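Local coordinates for thioredoxin-like protein (Parabacteroides distasonis, PDB 4FO5) that is of unknown function but has a thioredoxin-like fold and belongs to the AhpC/TSA family, so a role in redox chemistry is possible though not established, at residues Val7-Leu12 and Ile127-Thr132; Asn117-Asp122 and Glu134-Ile139. All blocks are in the same frame, centred on the assembly; numbering follows the deposited sequence.

Contact 1 of 2, residues Val7-Leu12 and Ile127-Thr132; sequences VNPGDL and IAANVT
P9 is the residue of 7-12 that meets the edge strand, packing over the backbone of I127 and against the methyl group of A129; the two segments together bury 128 Å². V7, at the start, turns its side chain to Y109 and F118, beside the contact. N8 opens a type II beta turn, N8 to D11, closed by D11 N to N8 O at 2.9 Å. P9 takes the second position, its ring on the strand side: P9 CB stands 4.4 Å from I127 C, and P9 CG lies 4.4 Å from A129 CB. The contact is thus light and apolar. G10 follows with a positive phi (98°), usual at the third position of a type II turn, where a CB would jam against P9 O. D11 ends it and folds its carboxylate back to the start: D11 OD2 accepts N8 N at 3.0 Å with an N-H...O angle of 151°, the donor coming from above the carboxylate plane. The turn is thus closed twice, by backbone and by side chain. Opposite, I127 and A128 form a classic beta bulge, both facing L119; their side chains leave the P9 side, and A129 returns to it. Backbone bonds from G10 and D11 to I126 tie the turn to the start of the strand. The contact lies at the surface, on the outermost strand 126-129 beside strand 117-120. The loop lies over one face of the sheet at this edge; helix 133-140, N-capped by T132 through OG1 to K135 N, packs on the other.

Contact 2 of 2, residues Asn117-Asp122 and Glu134-Ile139; sequences NFLIND and EKLTEI
L119 of strand 117-120 drives its branched end at helix 133-140 and meets L136 and I139, two residues one turn apart on the helix. All the contact between the segments is apolar. The leucine divides its methyls: L119 CD1 reaches L136 CD1 at 3.9 Å, and L119 CD2 meets I139 CG2 tip to tip at 3.5 Å, a close approach for two methyl groups. With CG of L119 anti to the backbone N (chi1 -176°), its end extends from the strand to the helix across a backbone gap of 8.2 Å between L119 CA and L136 CA. L136 starts off to one side of the strand but bends its end back to it, while I139 leaves the helix toward the strand and offers its CG2 methyl. Further apolar partners adjoin the cluster: L136 also touches L36 and V58, L119 packs on I127 and A128, and I139, at the more open side, touches V131. Polar groups work away from the interface. I139 N to K135 O at 2.9 Å continues the helical ladder, T137 OG1 bonds E57 OE2, and N121 OD1 takes E123 N in an Asx turn and V125 N besides, shaping the link to the next strand. With methyl groups alone touching, strand and helix are held by shape and by exclusion of water, without directional bonds between them, as in an ordinary hydrophobic layer between sheet and helix.

How the contacts relate
The centres of the two contacts are 9 Å apart, on the same side of the chain's centre, and their segments alternate along the sequence: 7-12, 117-122, 127-132, 134-139. The last three follow one another as hairpin strands 117-120 and 126-129 and then helix 133-140, the C-terminal beta-beta-alpha unit of a thioredoxin-like fold. Contacts 1 and 2 are joined directly: the backbone hydrogen bond from I127 N to L119 O (2.8 Å) pairs the strands, and N117 OD1 to V131 N, 2.7 Å, ties down the loop leading to the helix. The N-terminal loop and the C-terminal helix thus lie on opposite faces of the same edge of the sheet.

Contact 1 of 2, residues Val7-Leu12 and Ile127-Thr132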
# COMPACT_ATOMS: atom_id res chain seq x y z
N VAL A 7 -9.32 9.56 2.59
CA VAL A 7 -9.11 8.12 2.37
C VAL A 7 -10.29 7.48 1.63
O VAL A 7 -10.37 6.25 1.55
CB VAL A 7 -8.81 7.37 3.69
CG1 VAL A 7 -7.47 7.81 4.27
CG2 VAL A 7 -9.95 7.53 4.71
N ASN A 8 -11.20 8.28 1.09
CA ASN A 8 -12.31 7.75 0.32
C ASN A 8 -11.98 7.76 -1.16
O ASN A 8 -11.24 8.64 -1.61
CB ASN A 8 -13.60 8.54 0.60
CG ASN A 8 -14.13 8.25 1.97
OD1 ASN A 8 -14.11 7.10 2.44
ND2 ASN A 8 -14.56 9.27 2.68
N PRO A 9 -12.58 6.86 -1.96
CA PRO A 9 -12.34 6.91 -3.41
C PRO A 9 -12.81 8.24 -3.96
O PRO A 9 -13.83 8.79 -3.51
CB PRO A 9 -13.16 5.72 -3.92
CG PRO A 9 -13.20 4.79 -2.74
CD PRO A 9 -13.50 5.75 -1.63
N GLY A 10 -12.00 8.81 -4.83
CA GLY A 10 -12.27 10.14 -5.36
C GLY A 10 -11.48 11.18 -4.61
O GLY A 10 -11.40 12.31 -5.07
N ASP A 11 -10.88 10.83 -3.46
CA ASP A 11 -10.05 11.78 -2.68
C ASP A 11 -8.60 11.72 -3.10
O ASP A 11 -8.16 10.70 -3.61
CB ASP A 11 -10.09 11.48 -1.17
CG ASP A 11 -11.41 11.75 -0.48
OD1 ASP A 11 -12.25 12.46 -1.08
OD2 ASP A 11 -11.60 11.24 0.65
N LEU A 12 -7.86 12.79 -2.82
CA LEU A 12 -6.42 12.86 -2.99
C LEU A 12 -5.81 12.08 -1.89
O LEU A 12 -6.09 12.40 -0.73
CB LEU A 12 -5.95 14.31 -2.88
CG LEU A 12 -5.67 15.08 -4.13
CD1 LEU A 12 -5.49 16.54 -3.79
CD2 LEU A 12 -4.45 14.54 -4.84
N ILE A 127 -8.78 5.53 -6.42
CA ILE A 127 -9.82 5.08 -7.34
C ILE A 127 -10.51 3.80 -6.81
O ILE A 127 -11.55 3.42 -7.32
CB ILE A 127 -9.29 4.89 -8.78
CG1 ILE A 127 -8.06 3.96 -8.81
CG2 ILE A 127 -9.00 6.27 -9.43
CD1 ILE A 127 -7.76 3.35 -10.12
N ALA A 128 -9.92 3.12 -5.81
CA ALA A 128 -10.46 1.91 -5.20
C ALA A 128 -9.86 1.71 -3.80
O ALA A 128 -8.74 2.15 -3.55
CB ALA A 128 -10.20 0.69 -6.07
N ALA A 129 -10.60 1.06 -2.91
CA ALA A 129 -10.18 0.80 -1.53
C ALA A 129 -10.38 -0.67 -1.25
O ALA A 129 -11.28 -1.27 -1.83
CB ALA A 129 -11.01 1.65 -0.56
N ASN A 130 -9.54 -1.25 -0.38
CA ASN A 130 -9.58 -2.68 0.03
C ASN A 130 -9.78 -3.59 -1.16
O ASN A 130 -10.76 -4.33 -1.19
CB ASN A 130 -10.68 -2.93 1.08
CG ASN A 130 -10.48 -2.11 2.32
OD1 ASN A 130 -9.51 -2.30 3.07
ND2 ASN A 130 -11.37 -1.15 2.54
N VAL A 131 -8.89 -3.49 -2.16
CA VAL A 131 -9.01 -4.30 -3.36
C VAL A 131 -8.43 -5.70 -3.06
O VAL A 131 -7.46 -5.83 -2.29
CB VAL A 131 -8.35 -3.58 -4.57
CG1 VAL A 131 -6.84 -3.79 -4.64
CG2 VAL A 131 -9.01 -3.97 -5.87
N THR A 132 -9.04 -6.73 -3.64
CA THR A 132 -8.62 -8.11 -3.52
C THR A 132 -7.63 -8.35 -4.64
O THR A 132 -7.67 -7.59 -5.62
CB THR A 132 -9.83 -9.06 -3.64
OG1 THR A 132 -10.44 -8.91 -4.93
CG2 THR A 132 -10.82 -8.93 -2.51

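Contact 2 of 2, residues Asn117-Asp122 and Glu134-Ile139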
# COMPACT_ATOMS: atom_id res chain seq x y z
N ASN A 117 -5.95 -1.11 2.13
CA ASN A 117 -5.18 -0.86 0.93
C ASN A 117 -5.96 0.13 0.05
O ASN A 117 -7.17 0.31 0.20
CB ASN A 117 -4.81 -2.14 0.17
CG ASN A 117 -5.88 -2.81 -0.66
OD1 ASN A 117 -6.68 -2.18 -1.38
ND2 ASN A 117 -5.84 -4.13 -0.68
N PHE A 118 -5.24 0.81 -0.83
CA PHE A 118 -5.80 1.81 -1.72
C PHE A 118 -5.15 1.72 -3.07
O PHE A 118 -3.93 1.64 -3.17
CB PHE A 118 -5.57 3.24 -1.14
CG PHE A 118 -6.05 3.46 0.27
CD1 PHE A 118 -5.22 3.16 1.35
CD2 PHE A 118 -7.34 3.89 0.53
CE1 PHE A 118 -5.68 3.31 2.66
CE2 PHE A 118 -7.78 4.08 1.84
CZ PHE A 118 -6.94 3.81 2.90
N LEU A 119 -5.96 1.71 -4.12
CA LEU A 119 -5.48 1.79 -5.48
C LEU A 119 -5.51 3.29 -5.86
O LEU A 119 -6.58 3.91 -5.86
CB LEU A 119 -6.31 0.92 -6.44
CG LEU A 119 -5.82 0.86 -7.90
CD1 LEU A 119 -4.39 0.30 -7.99
CD2 LEU A 119 -6.75 0.01 -8.72
N ILE A 120 -4.34 3.87 -6.06
CA ILE A 120 -4.14 5.28 -6.37
C ILE A 120 -3.71 5.42 -7.83
O ILE A 120 -2.76 4.75 -8.26
CB ILE A 120 -3.08 5.88 -5.36
CG1 ILE A 120 -3.51 5.63 -3.87
CG2 ILE A 120 -2.84 7.35 -5.65
CD1 ILE A 120 -2.41 5.87 -2.77
N ASN A 121 -4.38 6.33 -8.59
CA ASN A 121 -4.06 6.54 -10.00
C ASN A 121 -2.82 7.47 -10.14
O ASN A 121 -2.25 7.87 -9.13
CB ASN A 121 -5.28 7.06 -10.80
CG ASN A 121 -5.74 8.48 -10.53
OD1 ASN A 121 -5.11 9.27 -9.83
ND2 ASN A 121 -6.87 8.83 -11.09
N ASP A 122 -2.41 7.78 -11.39
CA ASP A 122 -1.22 8.59 -11.71
C ASP A 122 -1.36 10.08 -11.30
O ASP A 122 -0.40 10.83 -11.39
CB ASP A 122 -0.91 8.49 -13.22
CG ASP A 122 -2.02 8.98 -14.15
OD1 ASP A 122 -3.19 9.06 -13.70
OD2 ASP A 122 -1.74 9.14 -15.35
N GLU A 134 -7.84 -10.51 -7.00
CA GLU A 134 -8.74 -10.78 -8.12
C GLU A 134 -9.29 -9.48 -8.70
O GLU A 134 -9.12 -9.25 -9.90
CB GLU A 134 -9.89 -11.72 -7.67
CG GLU A 134 -9.44 -13.10 -7.19
CD GLU A 134 -8.73 -13.21 -5.85
OE1 GLU A 134 -9.01 -12.39 -4.95
OE2 GLU A 134 -7.91 -14.15 -5.69
N LYS A 135 -9.87 -8.60 -7.85
CA LYS A 135 -10.38 -7.29 -8.31
C LYS A 135 -9.24 -6.38 -8.80
O LYS A 135 -9.45 -5.66 -9.78
CB LYS A 135 -11.21 -6.57 -7.23
CG LYS A 135 -12.12 -5.43 -7.76
CD LYS A 135 -13.38 -5.98 -8.41
CE LYS A 135 -14.26 -4.96 -9.09
NZ LYS A 135 -14.78 -5.48 -10.38
N LEU A 136 -8.04 -6.44 -8.18
CA LEU A 136 -6.91 -5.62 -8.64
C LEU A 136 -6.57 -5.95 -10.11
O LEU A 136 -6.47 -5.03 -10.93
CB LEU A 136 -5.67 -5.77 -7.72
CG LEU A 136 -4.35 -5.10 -8.16
CD1 LEU A 136 -4.45 -3.56 -8.15
CD2 LEU A 136 -3.20 -5.55 -7.29
N THR A 137 -6.49 -7.24 -10.45
CA THR A 137 -6.20 -7.72 -11.80
C THR A 137 -7.30 -7.28 -12.80
O THR A 137 -6.96 -6.78 -13.88
CB THR A 137 -6.01 -9.23 -11.76
OG1 THR A 137 -4.81 -9.47 -11.04
CG2 THR A 137 -5.89 -9.85 -13.14
N GLU A 138 -8.59 -7.44 -12.43
CA GLU A 138 -9.73 -7.03 -13.26
C GLU A 138 -9.68 -5.53 -13.54
O GLU A 138 -9.94 -5.11 -14.66
CB GLU A 138 -11.07 -7.42 -12.60
N ILE A 139 -9.29 -4.72 -12.54
CA ILE A 139 -9.17 -3.27 -12.68
C ILE A 139 -7.97 -2.90 -13.60
O ILE A 139 -8.11 -2.06 -14.48
CB ILE A 139 -9.06 -2.56 -11.30
CG1 ILE A 139 -10.41 -2.65 -10.51
CG2 ILE A 139 -8.64 -1.12 -11.48
CD1 ILE A 139 -10.29 -2.39 -9.01